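Local coordinates for type III effector Xcv3220-like C-terminal domain-containing protein (Xanthomonas campestris pv. vesicatoria, PDB 4FC9) that is secreted into plant host cells as the type III effector XopL, of which this all-helical, bilobal C-terminal domain probably carries out the ubiquitin ligase activity, at residues Met84-Phe93 / His132-Phe142. Residues are numbered along the deposited sequence; the frame is centred on the assembly and turned at random.
Sequences MLAESRDLEF and HLGIVDHLGQF
Arg-89 lays its guanidinium flat on one face of the Phe-142 ring. The two planes are 25° apart, and Arg-89 CZ stands 3.8 Å from the centroid of the Phe-142 ring, a cation-pi contact. Arg-89 CD covers the same face with a CH-pi contact. The chain bends at chi2 (66°), which turns NE and the guanidinium back over the ring. The far end is held as well: NH1 bonds to the carbonyl of Tyr-144, two residues after Phe-142 in the same loop. Arg-89 NH2 comes within 3.0 Å of Leu-133 O, near the guanidinium plane, and gives a weak bond to Ser-88 OG.

Ser-88 CB packs against Gly-134 N at 3.3 Å, where the two backbones come closest. A water joins them by donating to both Ser-88 O and Gly-134 O. On the other flank, Phe-93 points a ring edge at the face of His-132 in an offset T-shaped pair, planes at 86°. Phe-93 CE2 lies 3.7 Å from His-132 CB. Leu-133 packs on helix 79-88, with its CD1 on CB of the selenomethionine Met-84 and its CB on Leu-85 CD2.

The contact joins the break between helices 79-88 and 91-101 to the loop linking helices 112-129 and 152-171. Helix 152-171 adds Met-161 against Phe-93 and Lys-157 against Leu-133.

Second-shell bonds set these groups. Ser-88 OG turns back to donate to Leu-85 O (2.6 Å), and Gly-134 N donates to His-132 ND1 (2.9 Å), limiting rotation of the imidazole. Asp-90 N-caps helix 91-101, which carries Phe-93. Farther out, Asp-137 OD1 accepts from Leu-139 N, forming an Asx turn, and from Gln-141 N on the opposite face of the carboxylate. These bonds brace the type I turn from Asp-137 to Gly-140 that leads back to Phe-142.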
loop_
_atom_site.group_PDB
_atom_site.type_symbol
_atom_site.label_atom_id
_atom_site.label_comp_id
_atom_site.label_asym_id
_atom_site.label_seq_id
_atom_site.Cartn_x
_atom_site.Cartn_y
_atom_site.Cartn_z
HETATM N N MSE A 84 -10.719 3.937 -1.277
HETATM C CA MSE A 84 -9.705 2.941 -0.951
HETATM C C MSE A 84 -9.955 2.309 0.405
HETATM O O MSE A 84 -9.638 1.147 0.614
HETATM C CB MSE A 84 -8.308 3.548 -1.016
HETATM C CG MSE A 84 -7.887 3.912 -2.427
HETATM SE SE MSE A 84 -5.963 4.119 -2.584
HETATM C CE MSE A 84 -5.746 5.582 -1.346
ATOM N N LEU A 85 -10.533 3.075 1.321
ATOM C CA LEU A 85 -10.959 2.525 2.602
ATOM C C LEU A 85 -11.907 1.353 2.378
ATOM O O LEU A 85 -11.737 0.290 2.966
ATOM C CB LEU A 85 -11.611 3.604 3.477
ATOM C CG LEU A 85 -10.648 4.463 4.308
ATOM C CD1 LEU A 85 -11.352 5.664 4.925
ATOM C CD2 LEU A 85 -9.974 3.620 5.386
ATOM N N ALA A 86 -12.891 1.542 1.507
ATOM C CA ALA A 86 -13.854 0.489 1.208
ATOM C C ALA A 86 -13.202 -0.716 0.540
ATOM O O ALA A 86 -13.500 -1.857 0.895
ATOM C CB ALA A 86 -14.988 1.027 0.350
ATOM N N GLU A 87 -12.320 -0.456 -0.424
ATOM C CA GLU A 87 -11.584 -1.520 -1.106
ATOM C C GLU A 87 -10.781 -2.366 -0.123
ATOM O O GLU A 87 -10.688 -3.581 -0.267
ATOM C CB GLU A 87 -10.644 -0.940 -2.167
ATOM C CG GLU A 87 -11.337 -0.392 -3.393
ATOM C CD GLU A 87 -10.371 0.253 -4.361
ATOM O OE1 GLU A 87 -9.148 0.088 -4.186
ATOM O OE2 GLU A 87 -10.829 0.935 -5.296
ATOM N N SER A 88 -10.212 -1.717 0.887
ATOM C CA SER A 88 -9.373 -2.410 1.857
ATOM C C SER A 88 -10.181 -3.336 2.772
ATOM O O SER A 88 -9.618 -4.185 3.457
ATOM C CB SER A 88 -8.558 -1.410 2.674
ATOM O OG SER A 88 -9.383 -0.707 3.585
ATOM N N ARG A 89 -11.499 -3.172 2.771
ATOM C CA ARG A 89 -12.384 -4.053 3.519
ATOM C C ARG A 89 -12.917 -5.171 2.634
ATOM O O ARG A 89 -13.584 -6.087 3.110
ATOM C CB ARG A 89 -13.561 -3.263 4.088
ATOM C CG ARG A 89 -13.390 -2.813 5.528
ATOM C CD ARG A 89 -12.284 -1.804 5.671
ATOM N NE ARG A 89 -12.531 -0.890 6.781
ATOM C CZ ARG A 89 -11.691 0.065 7.173
ATOM N NH1 ARG A 89 -12.009 0.855 8.194
ATOM N NH2 ARG A 89 -10.531 0.234 6.547
ATOM N N ASP A 90 -12.621 -5.084 1.342
ATOM C CA ASP A 90 -13.160 -6.011 0.352
ATOM C C ASP A 90 -12.386 -7.331 0.309
ATOM O O ASP A 90 -11.165 -7.341 0.188
ATOM C CB ASP A 90 -13.170 -5.348 -1.027
ATOM C CG ASP A 90 -13.564 -6.299 -2.133
ATOM O OD1 ASP A 90 -13.089 -6.099 -3.270
ATOM O OD2 ASP A 90 -14.351 -7.235 -1.878
ATOM N N LEU A 91 -13.116 -8.439 0.397
ATOM C CA LEU A 91 -12.513 -9.766 0.419
ATOM C C LEU A 91 -11.689 -10.058 -0.816
ATOM O O LEU A 91 -10.694 -10.775 -0.752
ATOM C CB LEU A 91 -13.596 -10.829 0.521
ATOM C CG LEU A 91 -14.478 -10.778 1.760
ATOM C CD1 LEU A 91 -15.479 -11.920 1.704
ATOM C CD2 LEU A 91 -13.623 -10.835 3.019
ATOM N N GLU A 92 -12.122 -9.524 -1.950
ATOM C CA GLU A 92 -11.434 -9.780 -3.203
ATOM C C GLU A 92 -10.093 -9.068 -3.206
ATOM O O GLU A 92 -9.105 -9.595 -3.715
ATOM C CB GLU A 92 -12.289 -9.335 -4.383
ATOM C CG GLU A 92 -13.749 -9.738 -4.238
ATOM C CD GLU A 92 -14.347 -10.263 -5.525
ATOM O OE1 GLU A 92 -13.659 -10.215 -6.566
ATOM O OE2 GLU A 92 -15.506 -10.727 -5.491
ATOM N N PHE A 93 -10.061 -7.875 -2.621
ATOM C CA PHE A 93 -8.814 -7.141 -2.477
ATOM C C PHE A 93 -7.869 -7.862 -1.524
ATOM O O PHE A 93 -6.698 -8.067 -1.831
ATOM C CB PHE A 93 -9.065 -5.720 -1.976
ATOM C CG PHE A 93 -7.805 -4.963 -1.655
ATOM C CD1 PHE A 93 -7.082 -4.335 -2.660
ATOM C CD2 PHE A 93 -7.336 -4.891 -0.348
ATOM C CE1 PHE A 93 -5.915 -3.645 -2.367
ATOM C CE2 PHE A 93 -6.169 -4.207 -0.048
ATOM C CZ PHE A 93 -5.459 -3.582 -1.059
ATOM N N HIS A 132 -1.771 -1.740 3.228
ATOM C CA HIS A 132 -3.093 -1.247 2.847
ATOM C C HIS A 132 -3.841 -0.633 4.031
ATOM O O HIS A 132 -3.365 -0.666 5.166
ATOM C CB HIS A 132 -3.921 -2.342 2.164
ATOM C CG HIS A 132 -4.253 -3.501 3.048
ATOM N ND1 HIS A 132 -5.303 -3.478 3.940
ATOM C CD2 HIS A 132 -3.686 -4.726 3.170
ATOM C CE1 HIS A 132 -5.366 -4.634 4.576
ATOM N NE2 HIS A 132 -4.395 -5.408 4.127
ATOM N N LEU A 133 -5.011 -0.066 3.753
ATOM C CA LEU A 133 -5.742 0.738 4.730
ATOM C C LEU A 133 -6.746 -0.062 5.543
ATOM O O LEU A 133 -7.535 0.508 6.287
ATOM C CB LEU A 133 -6.457 1.901 4.035
ATOM C CG LEU A 133 -5.590 3.005 3.428
ATOM C CD1 LEU A 133 -6.423 3.877 2.521
ATOM C CD2 LEU A 133 -4.943 3.832 4.524
ATOM N N GLY A 134 -6.713 -1.379 5.411
ATOM C CA GLY A 134 -7.694 -2.223 6.072
ATOM C C GLY A 134 -7.143 -3.053 7.212
ATOM O O GLY A 134 -7.787 -3.998 7.665
ATOM N N ILE A 135 -5.953 -2.696 7.682
ATOM C CA ILE A 135 -5.308 -3.436 8.756
ATOM C C ILE A 135 -5.945 -3.140 10.111
ATOM O O ILE A 135 -6.561 -2.093 10.309
ATOM C CB ILE A 135 -3.801 -3.135 8.814
ATOM C CG1 ILE A 135 -3.564 -1.653 9.113
ATOM C CG2 ILE A 135 -3.130 -3.539 7.500
ATOM C CD1 ILE A 135 -2.106 -1.303 9.314
ATOM N N VAL A 136 -5.800 -4.075 11.043
ATOM C CA VAL A 136 -6.434 -3.943 12.346
ATOM C C VAL A 136 -5.419 -3.829 13.480
ATOM O O VAL A 136 -4.275 -4.268 13.349
ATOM C CB VAL A 136 -7.418 -5.108 12.615
ATOM C CG1 VAL A 136 -8.599 -5.028 11.657
ATOM C CG2 VAL A 136 -6.711 -6.451 12.491
ATOM N N ASP A 137 -5.839 -3.228 14.590
ATOM C CA ASP A 137 -4.966 -3.077 15.744
ATOM C C ASP A 137 -5.010 -4.321 16.624
ATOM O O ASP A 137 -5.632 -5.321 16.265
ATOM C CB ASP A 137 -5.326 -1.821 16.544
ATOM C CG ASP A 137 -6.762 -1.832 17.059
ATOM O OD1 ASP A 137 -7.347 -2.919 17.247
ATOM O OD2 ASP A 137 -7.307 -0.733 17.288
ATOM N N HIS A 138 -4.377 -4.247 17.788
ATOM C CA HIS A 138 -4.304 -5.392 18.683
ATOM C C HIS A 138 -5.674 -5.799 19.230
ATOM O O HIS A 138 -5.822 -6.882 19.790
ATOM C CB HIS A 138 -3.349 -5.100 19.837
ATOM C CG HIS A 138 -3.916 -4.170 20.858
ATOM N ND1 HIS A 138 -3.886 -2.801 20.714
ATOM C CD2 HIS A 138 -4.542 -4.413 22.033
ATOM C CE1 HIS A 138 -4.466 -2.238 21.760
ATOM N NE2 HIS A 138 -4.870 -3.195 22.575
ATOM N N LEU A 139 -6.670 -4.934 19.075
ATOM C CA LEU A 139 -8.022 -5.253 19.526
ATOM C C LEU A 139 -8.932 -5.661 18.371
ATOM O O LEU A 139 -10.136 -5.842 18.552
ATOM C CB LEU A 139 -8.628 -4.068 20.275
ATOM C CG LEU A 139 -7.935 -3.729 21.593
ATOM C CD1 LEU A 139 -8.395 -2.381 22.098
ATOM C CD2 LEU A 139 -8.194 -4.806 22.632
ATOM N N GLY A 140 -8.352 -5.796 17.184
ATOM C CA GLY A 140 -9.101 -6.226 16.018
ATOM C C GLY A 140 -9.874 -5.106 15.352
ATOM O O GLY A 140 -10.685 -5.343 14.459
ATOM N N GLN A 141 -9.619 -3.876 15.780
ATOM C CA GLN A 141 -10.304 -2.718 15.213
ATOM C C GLN A 141 -9.493 -2.098 14.080
ATOM O O GLN A 141 -8.267 -2.062 14.139
ATOM C CB GLN A 141 -10.588 -1.679 16.298
ATOM C CG GLN A 141 -11.409 -2.222 17.451
ATOM C CD GLN A 141 -12.686 -2.899 16.979
ATOM O OE1 GLN A 141 -13.373 -2.397 16.089
ATOM N NE2 GLN A 141 -13.003 -4.051 17.566
ATOM N N PHE A 142 -10.183 -1.616 13.052
ATOM C CA PHE A 142 -9.517 -1.017 11.902
ATOM C C PHE A 142 -8.712 0.197 12.320
ATOM O O PHE A 142 -9.222 1.087 12.996
ATOM C CB PHE A 142 -10.523 -0.627 10.821
ATOM C CG PHE A 142 -11.213 -1.798 10.186
ATOM C CD1 PHE A 142 -10.487 -2.774 9.526
ATOM C CD2 PHE A 142 -12.595 -1.919 10.240
ATOM C CE1 PHE A 142 -11.126 -3.857 8.936
ATOM C CE2 PHE A 142 -13.239 -2.994 9.651
ATOM C CZ PHE A 142 -12.508 -3.963 8.999
HETATM O O HOH W 1 -9.858 -5.154 6.138
#